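Local coordinates for protein 4-amino-4-deoxy-L-arabinose transferase or related glycosyltransferases of PMT family (Cupriavidus metallidurans, PDB 5EZM) that probably transfers 4-amino-4-deoxy-L-arabinose from a polyprenyl-phosphate carrier to lipid A in the bacterial cell membrane, at residues 194-199 / 238-243; 125-130 / 175-180; 219-224 / 323-328; 252-255 / 260-263; 170-175 / 328-333. All blocks are in the same frame, centred on the assembly; numbering follows the deposited sequence.

In the fold
All five contacts lie in the helical part of this GT-C fold protein. Contacts 2, 5 and 3 form one cluster. Contacts 2 and 5 share helix 160-178, with centres about 10 Å apart. Contacts 5 and 3 share helix 323-339, with centres about 8 Å apart. Contact 1 lies about 16 Å from contact 5, centre to centre. Contacts 1 and 5 help line the decaprenyl-phosphate pocket, and Met326 of contact 3 reaches the lipid too. Contact 4 sits at the end of helix 236-257, which contact 1 also uses, about 22 Å away between centres, toward the zinc site. Along the chain, contact 2 closes before contact 1 opens. Contacts 1, 3 and 4 fall within the span of contact 5.

Contact 1 of 5, residues 194-199 / 238-243; sequences ACWAAM and LGVVVM. With DSL (mono-trans, octa-cis decaprenyl-phosphate), chain C.
Trp196 lays one face of its indole on the backbone of Gly239. Gly239 CA sits 3.5 Å from the centroid of the five-membered Trp196 ring, 19° off the ring normal, in a CH-pi contact. A CB on Gly239 would collide with Trp196 CD1, so its absence lets the ring lie flat. Val240 CG2 meets the six-membered ring 3.6 Å from Trp196 CZ3. Trp196 CB lies 4.1 Å from Val242 CG1. Met243 CB comes to the ring edge, 4.3 Å from Trp196 CE3. Trp196 is thus a knob in a hole made by Gly239, Val240, Val242 and Met243. The opposite face of the indole belongs to Met199 CE and to C28 of the decaprenyl phosphate. The lipid also reaches the far end of the ring, with DSL C33 3.5 Å from Trp196 CH2. Outside the two segments, Trp196 NE1 hydrogen-bonds to Leu234 O, which helps fix the ring's rotation. Helices 185-206 and 236-257 belong to the membrane domain of the GT-C fold, and their local axes pass 8.3 Å apart at 36°. Replacing the indole by an alanine is likely to uncover the Gly239 backbone, leave Leu234 O without its N-H partner and remove part of the wall along the prenyl chain. No hydrogen bond joins the two segments, so dispersion and CH-pi contact hold them, an environment that suits a hydrocarbon lipid.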
# COMPACT_ATOMS: atom_id res chain seq x y z
N ALA A 194 -17.39 15.48 -7.89
CA ALA A 194 -16.22 15.09 -7.11
C ALA A 194 -16.14 13.57 -6.97
O ALA A 194 -15.06 12.98 -7.04
CB ALA A 194 -16.26 15.76 -5.74
N CYS A 195 -17.29 12.92 -6.79
CA CYS A 195 -17.33 11.47 -6.67
C CYS A 195 -16.90 10.80 -7.96
O CYS A 195 -16.00 9.95 -7.97
CB CYS A 195 -18.73 11.03 -6.26
SG CYS A 195 -18.98 9.25 -6.17
N TRP A 196 -17.52 11.18 -9.08
CA TRP A 196 -17.16 10.61 -10.37
C TRP A 196 -15.70 10.87 -10.71
O TRP A 196 -15.01 10.00 -11.25
CB TRP A 196 -18.07 11.16 -11.47
CG TRP A 196 -19.44 10.58 -11.44
CD1 TRP A 196 -20.53 11.08 -10.78
CD2 TRP A 196 -19.88 9.39 -12.10
NE1 TRP A 196 -21.62 10.28 -10.99
CE2 TRP A 196 -21.25 9.23 -11.80
CE3 TRP A 196 -19.26 8.44 -12.92
CZ2 TRP A 196 -22.00 8.16 -12.28
CZ3 TRP A 196 -20.01 7.38 -13.40
CH2 TRP A 196 -21.36 7.25 -13.08
N ALA A 197 -15.21 12.07 -10.40
CA ALA A 197 -13.80 12.38 -10.61
C ALA A 197 -12.91 11.45 -9.80
O ALA A 197 -11.91 10.93 -10.32
CB ALA A 197 -13.53 13.84 -10.25
N ALA A 198 -13.26 11.22 -8.53
CA ALA A 198 -12.49 10.29 -7.71
C ALA A 198 -12.50 8.89 -8.32
O ALA A 198 -11.47 8.21 -8.33
CB ALA A 198 -13.05 10.26 -6.29
N MET A 199 -13.64 8.46 -8.86
CA MET A 199 -13.68 7.17 -9.55
C MET A 199 -12.75 7.16 -10.75
O MET A 199 -12.09 6.15 -11.02
CB MET A 199 -15.11 6.84 -9.98
CG MET A 199 -15.97 6.26 -8.86
SD MET A 199 -17.57 5.66 -9.43
CE MET A 199 -18.39 7.20 -9.79
N LEU A 238 -23.35 13.99 -16.48
CA LEU A 238 -22.22 14.87 -16.22
C LEU A 238 -21.07 14.11 -15.56
O LEU A 238 -19.90 14.34 -15.88
CB LEU A 238 -22.66 16.04 -15.34
CG LEU A 238 -21.60 17.09 -15.02
CD1 LEU A 238 -21.09 17.73 -16.30
CD2 LEU A 238 -22.16 18.15 -14.08
N GLY A 239 -21.39 13.20 -14.64
CA GLY A 239 -20.35 12.45 -13.96
C GLY A 239 -19.63 11.48 -14.88
O GLY A 239 -18.41 11.33 -14.81
N VAL A 240 -20.38 10.82 -15.77
CA VAL A 240 -19.75 9.95 -16.75
C VAL A 240 -18.86 10.75 -17.68
O VAL A 240 -17.75 10.32 -18.02
CB VAL A 240 -20.82 9.16 -17.54
CG1 VAL A 240 -20.22 8.54 -18.79
CG2 VAL A 240 -21.42 8.08 -16.66
N VAL A 241 -19.31 11.94 -18.09
CA VAL A 241 -18.50 12.76 -19.00
C VAL A 241 -17.21 13.20 -18.32
O VAL A 241 -16.12 13.09 -18.90
CB VAL A 241 -19.31 13.97 -19.50
CG1 VAL A 241 -18.41 14.91 -20.28
CG2 VAL A 241 -20.47 13.50 -20.37
N VAL A 242 -17.30 13.70 -17.09
CA VAL A 242 -16.08 14.17 -16.42
C VAL A 242 -15.14 13.00 -16.14
O VAL A 242 -13.92 13.12 -16.29
CB VAL A 242 -16.43 14.95 -15.14
CG1 VAL A 242 -17.15 14.08 -14.13
CG2 VAL A 242 -15.17 15.54 -14.52
N MET A 243 -15.70 11.83 -15.78
CA MET A 243 -14.86 10.67 -15.54
C MET A 243 -14.14 10.23 -16.81
O MET A 243 -12.94 9.92 -16.78
CB MET A 243 -15.70 9.52 -14.98
CG MET A 243 -14.89 8.31 -14.57
SD MET A 243 -15.74 6.77 -14.92
CE MET A 243 -15.74 6.79 -16.71
C21 DSL C . -21.21 3.38 -3.02
C22 DSL C . -20.75 4.54 -3.89
C23 DSL C . -19.69 5.50 -3.37
C24 DSL C . -21.27 4.70 -5.11
C25 DSL C . -20.81 5.87 -6.01
C26 DSL C . -20.57 5.32 -7.45
C27 DSL C . -21.44 6.12 -8.47
C28 DSL C . -21.88 7.57 -8.15
C29 DSL C . -21.81 5.54 -9.64
C30 DSL C . -21.36 4.09 -9.96
C31 DSL C . -22.40 3.41 -10.91
C32 DSL C . -21.66 2.81 -12.16
C33 DSL C . -21.27 3.72 -13.34
C34 DSL C . -21.39 1.48 -12.21

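Contact 2 of 5, residues 125-130 / 175-180; sequences SMMAAR and MLMGQH
Met177 reaches across to the backbone of Met127 and Ala128. The contact joins helices 112-133 and 160-178 in the membrane domain of this GT-C fold enzyme. The CA atoms of Ala128 and Met177 come within 5.9 Å of each other. From Met177, CB points toward segment 125-130. Met177 CG follows anti to the carbonyl carbon (chi1 -65°) and lies 4.1 Å from Met127 CE. SD comes next and makes the closest approach. Met177 SD is 3.8 Å from Ala128 CA and 3.9 Å from Met127 O. Met177 SD is also 4.0 Å from Met127 CG. The chain bends at chi2 and again at chi3, and it is SD, not the terminal methyl, that does the touching. The Met127 side chain runs roughly perpendicular to that of Met177. Beyond the two segments, Met177 also packs on Trp191 of helix 185-206, and the carbonyl of Leu176 accepts a hydrogen bond from Trp132 NE1. A second, smaller patch lies beside the methionines. Here the methyl CB of Ala128 meets Leu176, 4.1 Å from Leu176 CD1 and equally far from Leu176 CB.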
# COMPACT_ATOMS: atom_id res chain seq x y z
N SER A 125 -12.93 10.85 5.29
CA SER A 125 -13.77 9.96 6.09
C SER A 125 -14.39 10.71 7.26
O SER A 125 -15.61 10.64 7.47
CB SER A 125 -12.96 8.76 6.58
OG SER A 125 -12.63 7.90 5.51
N MET A 126 -13.59 11.43 8.03
CA MET A 126 -14.19 12.18 9.12
C MET A 126 -14.90 13.44 8.65
O MET A 126 -15.65 14.04 9.43
CB MET A 126 -13.15 12.51 10.19
CG MET A 126 -11.90 13.21 9.72
SD MET A 126 -10.63 13.15 11.01
CE MET A 126 -11.43 14.06 12.33
N MET A 127 -14.72 13.84 7.39
CA MET A 127 -15.57 14.89 6.84
C MET A 127 -16.99 14.38 6.64
O MET A 127 -17.96 15.01 7.08
CB MET A 127 -15.00 15.40 5.52
CG MET A 127 -15.90 16.44 4.85
SD MET A 127 -15.25 17.11 3.31
CE MET A 127 -15.16 15.63 2.30
N ALA A 128 -17.14 13.23 5.97
CA ALA A 128 -18.46 12.63 5.83
C ALA A 128 -19.06 12.29 7.19
O ALA A 128 -20.26 12.51 7.43
CB ALA A 128 -18.38 11.39 4.94
N ALA A 129 -18.24 11.75 8.09
CA ALA A 129 -18.72 11.45 9.44
C ALA A 129 -19.23 12.71 10.13
O ALA A 129 -20.29 12.70 10.76
CB ALA A 129 -17.62 10.80 10.26
N ARG A 130 -18.48 13.81 10.03
CA ARG A 130 -18.91 15.06 10.66
C ARG A 130 -20.20 15.57 10.04
O ARG A 130 -21.07 16.10 10.74
CB ARG A 130 -17.81 16.12 10.55
N MET A 175 -19.68 10.66 -2.18
CA MET A 175 -21.04 10.18 -2.37
C MET A 175 -21.90 10.47 -1.15
O MET A 175 -23.06 10.87 -1.28
CB MET A 175 -21.02 8.68 -2.68
CG MET A 175 -22.40 8.03 -2.71
SD MET A 175 -23.49 8.70 -3.99
CE MET A 175 -24.86 7.56 -3.88
N LEU A 176 -21.36 10.27 0.06
CA LEU A 176 -22.14 10.55 1.26
C LEU A 176 -22.40 12.05 1.41
O LEU A 176 -23.50 12.45 1.81
CB LEU A 176 -21.42 10.00 2.50
CG LEU A 176 -21.21 8.49 2.55
CD1 LEU A 176 -20.61 8.07 3.88
CD2 LEU A 176 -22.51 7.75 2.29
N MET A 177 -21.41 12.88 1.10
CA MET A 177 -21.60 14.33 1.19
C MET A 177 -22.67 14.80 0.21
O MET A 177 -23.47 15.68 0.54
CB MET A 177 -20.28 15.06 0.92
CG MET A 177 -19.19 14.81 1.95
SD MET A 177 -19.56 15.49 3.58
CE MET A 177 -19.76 17.23 3.19
N GLY A 178 -22.69 14.23 -0.99
CA GLY A 178 -23.64 14.66 -2.00
C GLY A 178 -25.07 14.23 -1.75
O GLY A 178 -25.99 14.80 -2.34
N GLN A 179 -25.27 13.23 -0.90
CA GLN A 179 -26.61 12.72 -0.62
C GLN A 179 -27.18 13.23 0.69
O GLN A 179 -28.18 12.69 1.18
CB GLN A 179 -26.60 11.19 -0.63
CG GLN A 179 -26.21 10.58 -1.96
CD GLN A 179 -27.10 11.06 -3.09
OE1 GLN A 179 -28.31 11.15 -2.95
NE2 GLN A 179 -26.49 11.39 -4.23
N HIS A 180 -26.58 14.26 1.27
CA HIS A 180 -27.14 14.85 2.48
C HIS A 180 -28.29 15.77 2.11
O HIS A 180 -28.14 16.62 1.22
CB HIS A 180 -26.08 15.62 3.26
CG HIS A 180 -26.48 15.92 4.68
ND1 HIS A 180 -27.27 17.00 5.02
CD2 HIS A 180 -26.20 15.28 5.84
CE1 HIS A 180 -27.45 17.01 6.33
NE2 HIS A 180 -26.81 15.98 6.85

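Contact 3 of 5, residues 219-224 / 323-328; sequences VVYTLV and PALMAG
The methyl CE of Met326 sits over the centre of the Tyr221 ring. Met326 CE is 3.5 Å from the Tyr221 ring centroid and 10° off the normal, a CH-pi contact with a nearly central approach. The sulfur stands farther off: Met326 SD is 4.5 Å from the Tyr221 centroid and approaches obliquely, so the pair is also a Met-aromatic contact. Bends at chi2 (70°) and chi3 curl the Met326 chain across to Tyr221 and set the methyl over its ring. Leu325 adds its CD2 at 3.9 Å from Tyr221 CE1, from an oblique direction. In the GT-C fold of this enzyme the contact joins the C-terminal end of helix 209-224 to the first turns of helix 323-339. At the closest backbone approach, Tyr221 CA and Met326 CA are 6.7 Å apart. Tyr221 OH hydrogen-bonds to the backbone N of Arg322, just before helix 323-339. The ring is therefore held at its phenol tip as well as on its face. Met326 belongs to the decaprenyl-phosphate pocket and also packs on Leu172 and Leu176, which places Tyr221 behind a residue that touches the lipid. The branch point of Leu325 also nears the tyrosine, with Leu325 CG 4.0 Å from Tyr221 CE1.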
# COMPACT_ATOMS: atom_id res chain seq x y z
N VAL A 219 -25.47 -0.96 -6.54
CA VAL A 219 -26.66 -1.74 -6.89
C VAL A 219 -27.13 -2.55 -5.68
O VAL A 219 -28.32 -2.56 -5.36
CB VAL A 219 -26.40 -2.64 -8.12
CG1 VAL A 219 -26.22 -1.78 -9.37
CG2 VAL A 219 -25.20 -3.54 -7.92
N VAL A 220 -26.19 -3.18 -4.97
CA VAL A 220 -26.52 -3.89 -3.74
C VAL A 220 -27.31 -2.97 -2.81
O VAL A 220 -28.37 -3.35 -2.29
CB VAL A 220 -25.25 -4.41 -3.06
CG1 VAL A 220 -25.60 -5.11 -1.75
CG2 VAL A 220 -24.50 -5.35 -3.98
N TYR A 221 -26.83 -1.74 -2.63
CA TYR A 221 -27.56 -0.78 -1.81
C TYR A 221 -28.99 -0.63 -2.29
O TYR A 221 -29.94 -0.81 -1.52
CB TYR A 221 -26.84 0.57 -1.82
CG TYR A 221 -27.53 1.63 -0.99
CD1 TYR A 221 -27.34 1.70 0.39
CD2 TYR A 221 -28.38 2.56 -1.58
CE1 TYR A 221 -27.98 2.66 1.15
CE2 TYR A 221 -29.02 3.53 -0.83
CZ TYR A 221 -28.82 3.57 0.54
OH TYR A 221 -29.46 4.53 1.29
N THR A 222 -29.17 -0.35 -3.59
CA THR A 222 -30.52 -0.13 -4.10
C THR A 222 -31.37 -1.39 -4.07
O THR A 222 -32.58 -1.29 -4.28
CB THR A 222 -30.47 0.43 -5.52
OG1 THR A 222 -30.06 -0.61 -6.43
CG2 THR A 222 -29.48 1.58 -5.61
N LEU A 223 -30.77 -2.55 -3.81
CA LEU A 223 -31.56 -3.76 -3.63
C LEU A 223 -31.98 -3.96 -2.18
O LEU A 223 -33.02 -4.58 -1.92
CB LEU A 223 -30.78 -4.98 -4.11
CG LEU A 223 -30.42 -5.00 -5.60
CD1 LEU A 223 -29.75 -6.30 -5.98
CD2 LEU A 223 -31.66 -4.75 -6.45
N VAL A 224 -31.20 -3.44 -1.23
CA VAL A 224 -31.52 -3.62 0.18
C VAL A 224 -32.52 -2.56 0.64
O VAL A 224 -33.46 -2.86 1.38
CB VAL A 224 -30.24 -3.61 1.03
CG1 VAL A 224 -30.56 -3.81 2.50
CG2 VAL A 224 -29.27 -4.68 0.54
N PRO A 323 -26.67 6.62 5.48
CA PRO A 323 -25.22 6.62 5.26
C PRO A 323 -24.50 5.42 5.86
O PRO A 323 -23.69 4.77 5.18
CB PRO A 323 -24.77 7.93 5.92
CG PRO A 323 -25.81 8.22 6.94
CD PRO A 323 -27.10 7.72 6.35
N ALA A 324 -24.77 5.12 7.14
CA ALA A 324 -24.11 3.99 7.79
C ALA A 324 -24.37 2.69 7.04
O ALA A 324 -23.47 1.86 6.90
CB ALA A 324 -24.58 3.88 9.24
N LEU A 325 -25.60 2.51 6.54
CA LEU A 325 -25.89 1.35 5.70
C LEU A 325 -25.05 1.35 4.43
O LEU A 325 -24.62 0.30 3.96
CB LEU A 325 -27.38 1.31 5.37
CG LEU A 325 -27.86 0.24 4.38
CD1 LEU A 325 -27.62 -1.16 4.93
CD2 LEU A 325 -29.33 0.44 4.04
N MET A 326 -24.79 2.54 3.87
CA MET A 326 -23.96 2.62 2.68
C MET A 326 -22.52 2.21 2.98
O MET A 326 -21.88 1.51 2.19
CB MET A 326 -24.00 4.03 2.10
CG MET A 326 -23.12 4.22 0.87
SD MET A 326 -23.75 3.33 -0.57
CE MET A 326 -25.23 4.27 -0.94
N ALA A 327 -21.99 2.65 4.13
CA ALA A 327 -20.64 2.24 4.51
C ALA A 327 -20.57 0.74 4.77
O ALA A 327 -19.60 0.07 4.38
CB ALA A 327 -20.18 3.02 5.74
N GLY A 328 -21.59 0.19 5.43
CA GLY A 328 -21.60 -1.24 5.71
C GLY A 328 -21.69 -2.08 4.45
O GLY A 328 -21.01 -3.10 4.33

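Contact 4 of 5, residues 252-255 / 260-263; sequences YLVS and EFPN. With MPG ([(Z)-octadec-9-enyl] (2R)-2,3-bis(oxidanyl)propanoate), chain K.
Mainly apolar packing joins Val254 and Ser255 to Phe261 and Pro262 across the short link between two helices. In the GT-C fold, this link leads from helix 236-257 to the short helix 261-267, which runs toward the zinc-binding His268. Val254 CG1 stands over the centre of the Phe261 ring. Val254 CG1 is 3.5 Å from the Phe261 centroid and 10° off the ring normal, a CH-pi contact. The second methyl, Val254 CG2, comes 3.9 Å from Phe261 CD1. The valine meets the ring nearly perpendicular, and one methyl, CG1, rests on the ring face. CG of Phe261 lies anti to its own backbone N (chi1 171°), which carries the ring toward helix 236-257. Outside the segments the ring also meets Phe86 edge-to-face, and it meets Phe265, a residue of the phosphocholine pocket. The Phe261 side chain is about 9 Å from that of Glu87, a zinc ligand. A serine in place of Phe261 would probably open a gap under the Val254 methyls and leave Phe86 and Phe265 without a ring to pack on. Ser255 borders the same packing. Its OG hydrogen-bonds to Phe251 O one turn back, and C8 of a bound lipid, MPG, lies 3.3 Å from Ser255 OG. The same oxygen, Ser255 OG, lies 3.8 Å from Pro262 CD.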
# COMPACT_ATOMS: atom_id res chain seq x y z
N TYR A 252 -5.92 6.35 -24.28
CA TYR A 252 -5.77 6.58 -25.71
C TYR A 252 -4.30 6.76 -26.08
O TYR A 252 -3.83 6.19 -27.07
CB TYR A 252 -6.58 7.80 -26.14
CG TYR A 252 -6.40 8.15 -27.60
CD1 TYR A 252 -7.13 7.50 -28.58
CD2 TYR A 252 -5.50 9.14 -28.00
CE1 TYR A 252 -6.97 7.81 -29.92
CE2 TYR A 252 -5.34 9.46 -29.33
CZ TYR A 252 -6.08 8.79 -30.29
OH TYR A 252 -5.92 9.11 -31.62
N LEU A 253 -3.56 7.55 -25.29
CA LEU A 253 -2.16 7.80 -25.63
C LEU A 253 -1.34 6.52 -25.60
O LEU A 253 -0.62 6.21 -26.56
CB LEU A 253 -1.58 8.85 -24.67
CG LEU A 253 -2.07 10.28 -24.90
CD1 LEU A 253 -1.59 11.19 -23.78
CD2 LEU A 253 -1.61 10.79 -26.25
N VAL A 254 -1.46 5.75 -24.52
CA VAL A 254 -0.66 4.54 -24.40
C VAL A 254 -1.13 3.47 -25.39
O VAL A 254 -0.33 2.65 -25.85
CB VAL A 254 -0.67 4.03 -22.95
CG1 VAL A 254 -1.98 3.32 -22.63
CG2 VAL A 254 0.52 3.12 -22.68
N SER A 255 -2.41 3.48 -25.76
CA SER A 255 -2.91 2.51 -26.73
C SER A 255 -2.44 2.86 -28.14
O SER A 255 -2.15 1.96 -28.94
CB SER A 255 -4.43 2.44 -26.68
OG SER A 255 -4.89 1.95 -25.43
N GLU A 260 -0.23 -2.86 -28.56
CA GLU A 260 -0.42 -4.08 -27.79
C GLU A 260 -0.93 -3.82 -26.38
O GLU A 260 -1.18 -4.78 -25.64
CB GLU A 260 0.89 -4.87 -27.72
CG GLU A 260 1.97 -4.27 -26.82
CD GLU A 260 2.67 -3.06 -27.43
OE1 GLU A 260 2.32 -2.67 -28.57
OE2 GLU A 260 3.57 -2.50 -26.77
N PHE A 261 -1.10 -2.55 -25.98
CA PHE A 261 -1.47 -2.26 -24.59
C PHE A 261 -2.88 -2.73 -24.25
O PHE A 261 -3.03 -3.45 -23.25
CB PHE A 261 -1.28 -0.77 -24.29
CG PHE A 261 -1.85 -0.36 -22.95
CD1 PHE A 261 -1.06 -0.38 -21.81
CD2 PHE A 261 -3.18 0.04 -22.83
CE1 PHE A 261 -1.58 -0.00 -20.58
CE2 PHE A 261 -3.70 0.41 -21.60
CZ PHE A 261 -2.90 0.39 -20.48
N PRO A 262 -3.94 -2.34 -24.98
CA PRO A 262 -5.29 -2.65 -24.48
C PRO A 262 -5.57 -4.13 -24.34
O PRO A 262 -6.15 -4.55 -23.33
CB PRO A 262 -6.21 -1.99 -25.52
CG PRO A 262 -5.38 -1.84 -26.74
CD PRO A 262 -3.98 -1.60 -26.25
N ASN A 263 -5.16 -4.95 -25.32
CA ASN A 263 -5.36 -6.39 -25.21
C ASN A 263 -4.67 -6.95 -23.97
O ASN A 263 -5.22 -7.82 -23.28
CB ASN A 263 -4.85 -7.09 -26.47
CG ASN A 263 -5.17 -8.56 -26.49
OD1 ASN A 263 -5.97 -9.05 -25.69
ND2 ASN A 263 -4.55 -9.30 -27.40
C2 MPG K . -11.70 3.25 -19.73
C3 MPG K . -11.20 3.97 -20.98
C4 MPG K . -10.50 3.02 -21.94
C5 MPG K . -10.02 3.69 -23.23
C6 MPG K . -9.58 2.65 -24.28
C7 MPG K . -8.61 3.21 -25.33
C8 MPG K . -8.05 2.11 -26.26
C1 MPG K . -12.59 4.13 -18.84

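Contact 5 of 5, residues 170-175 / 328-333; sequences CVLAFM and GIWAIA. With DSL (mono-trans, octa-cis decaprenyl-phosphate), chain C.
Trp330, packed against Leu172, donates its indole N-H (NE1) to Pro351 O in a hydrogen bond that lies outside the two segments. That bond satisfies the polar atom of a buried ring and helps fix its turn. Within the GT-C membrane domain the contact joins helix 160-178 to helix 323-339, and both line the decaprenyl-phosphate pocket. Leu172 CB lies over one face of the Trp330 indole, 4.0 Å from the centroid of the six-membered ring and 7° off its normal. Leu172 CD1 comes 3.9 Å from Trp330 CE3. Leu172 and Trp330 pass alongside with reversed directions. CG of Trp330 is anti to the backbone N (chi1 -177°), and this extends the indole toward helix 160-178. Val171 reaches the far end of the ring obliquely, its CB 4.3 Å from Trp330 CH2. The backbones stay apart, with the CA atoms of Leu172 and Trp330 8.2 Å from each other, so the indole bridges much of the space between them. Helix 352-365 packs on both Leu172 and Trp330 through Ala355. The lipid fits along the ring and beside helix 160-178. DSL C21 lies at the indole edge, in the ring plane, 3.7 Å from Trp330 CE3. The branch methyl DSL C23 sits 3.5 Å from Trp330 CZ3 and the same distance from Met175 CB.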
# COMPACT_ATOMS: atom_id res chain seq x y z
N CYS A 170 -12.32 8.68 -1.16
CA CYS A 170 -12.92 9.90 -1.68
C CYS A 170 -14.21 9.60 -2.44
O CYS A 170 -15.16 10.40 -2.40
CB CYS A 170 -11.93 10.64 -2.58
SG CYS A 170 -10.68 11.57 -1.68
N VAL A 171 -14.28 8.47 -3.14
CA VAL A 171 -15.53 8.08 -3.80
C VAL A 171 -16.65 7.96 -2.78
O VAL A 171 -17.72 8.57 -2.92
CB VAL A 171 -15.35 6.77 -4.59
CG1 VAL A 171 -16.64 6.39 -5.29
CG2 VAL A 171 -14.22 6.90 -5.60
N LEU A 172 -16.41 7.17 -1.73
CA LEU A 172 -17.44 6.95 -0.71
C LEU A 172 -17.79 8.25 -0.00
O LEU A 172 -18.97 8.61 0.11
CB LEU A 172 -16.96 5.91 0.30
CG LEU A 172 -17.88 5.70 1.50
CD1 LEU A 172 -19.20 5.12 1.05
CD2 LEU A 172 -17.22 4.82 2.55
N ALA A 173 -16.78 8.98 0.48
CA ALA A 173 -17.04 10.19 1.25
C ALA A 173 -17.77 11.24 0.42
O ALA A 173 -18.71 11.88 0.90
CB ALA A 173 -15.73 10.77 1.80
N PHE A 174 -17.35 11.42 -0.84
CA PHE A 174 -18.03 12.40 -1.68
C PHE A 174 -19.46 11.97 -1.99
O PHE A 174 -20.37 12.81 -2.04
CB PHE A 174 -17.24 12.62 -2.98
CG PHE A 174 -15.88 13.23 -2.77
CD1 PHE A 174 -15.58 13.89 -1.59
CD2 PHE A 174 -14.91 13.15 -3.76
CE1 PHE A 174 -14.33 14.45 -1.40
CE2 PHE A 174 -13.66 13.71 -3.57
CZ PHE A 174 -13.37 14.36 -2.39
N MET A 175 -19.68 10.66 -2.18
CA MET A 175 -21.04 10.18 -2.37
C MET A 175 -21.90 10.47 -1.15
O MET A 175 -23.06 10.87 -1.28
CB MET A 175 -21.02 8.68 -2.68
CG MET A 175 -22.40 8.03 -2.71
SD MET A 175 -23.49 8.70 -3.99
CE MET A 175 -24.86 7.56 -3.88
N GLY A 328 -21.59 0.19 5.43
CA GLY A 328 -21.60 -1.24 5.71
C GLY A 328 -21.69 -2.08 4.45
O GLY A 328 -21.01 -3.10 4.33
N ILE A 329 -22.53 -1.67 3.50
CA ILE A 329 -22.60 -2.38 2.22
C ILE A 329 -21.31 -2.20 1.45
O ILE A 329 -20.89 -3.10 0.71
CB ILE A 329 -23.83 -1.90 1.42
CG1 ILE A 329 -25.11 -2.31 2.15
CG2 ILE A 329 -23.81 -2.48 0.02
CD1 ILE A 329 -26.38 -1.87 1.45
N TRP A 330 -20.64 -1.06 1.60
CA TRP A 330 -19.31 -0.87 1.04
C TRP A 330 -18.35 -1.95 1.55
O TRP A 330 -17.82 -2.75 0.77
CB TRP A 330 -18.81 0.53 1.38
CG TRP A 330 -17.48 0.91 0.82
CD1 TRP A 330 -16.25 0.63 1.35
CD2 TRP A 330 -17.24 1.67 -0.36
NE1 TRP A 330 -15.26 1.16 0.56
CE2 TRP A 330 -15.84 1.80 -0.50
CE3 TRP A 330 -18.07 2.25 -1.33
CZ2 TRP A 330 -15.26 2.49 -1.56
CZ3 TRP A 330 -17.49 2.93 -2.38
CH2 TRP A 330 -16.10 3.04 -2.49
N ALA A 331 -18.16 -1.99 2.87
CA ALA A 331 -17.20 -2.93 3.45
C ALA A 331 -17.57 -4.38 3.15
O ALA A 331 -16.72 -5.17 2.73
CB ALA A 331 -17.12 -2.70 4.96
N ILE A 332 -18.84 -4.74 3.36
CA ILE A 332 -19.24 -6.14 3.20
C ILE A 332 -19.17 -6.55 1.74
O ILE A 332 -18.63 -7.62 1.41
CB ILE A 332 -20.66 -6.36 3.78
CG1 ILE A 332 -20.67 -6.08 5.28
CG2 ILE A 332 -21.13 -7.78 3.49
CD1 ILE A 332 -22.07 -6.03 5.88
N ALA A 333 -19.71 -5.72 0.84
CA ALA A 333 -19.73 -6.07 -0.57
C ALA A 333 -18.31 -6.20 -1.13
O ALA A 333 -18.00 -7.16 -1.84
CB ALA A 333 -20.52 -5.02 -1.36
C21 DSL C . -21.21 3.38 -3.02
C22 DSL C . -20.75 4.54 -3.89
C23 DSL C . -19.69 5.50 -3.37
C24 DSL C . -21.27 4.70 -5.11
C25 DSL C . -20.81 5.87 -6.01
C26 DSL C . -20.57 5.32 -7.45
C27 DSL C . -21.44 6.12 -8.47
C28 DSL C . -21.88 7.57 -8.15
C29 DSL C . -21.81 5.54 -9.64
C30 DSL C . -21.36 4.09 -9.96
C31 DSL C . -22.40 3.41 -10.91
C32 DSL C . -21.66 2.81 -12.16
C33 DSL C . -21.27 3.72 -13.34
C34 DSL C . -21.39 1.48 -12.21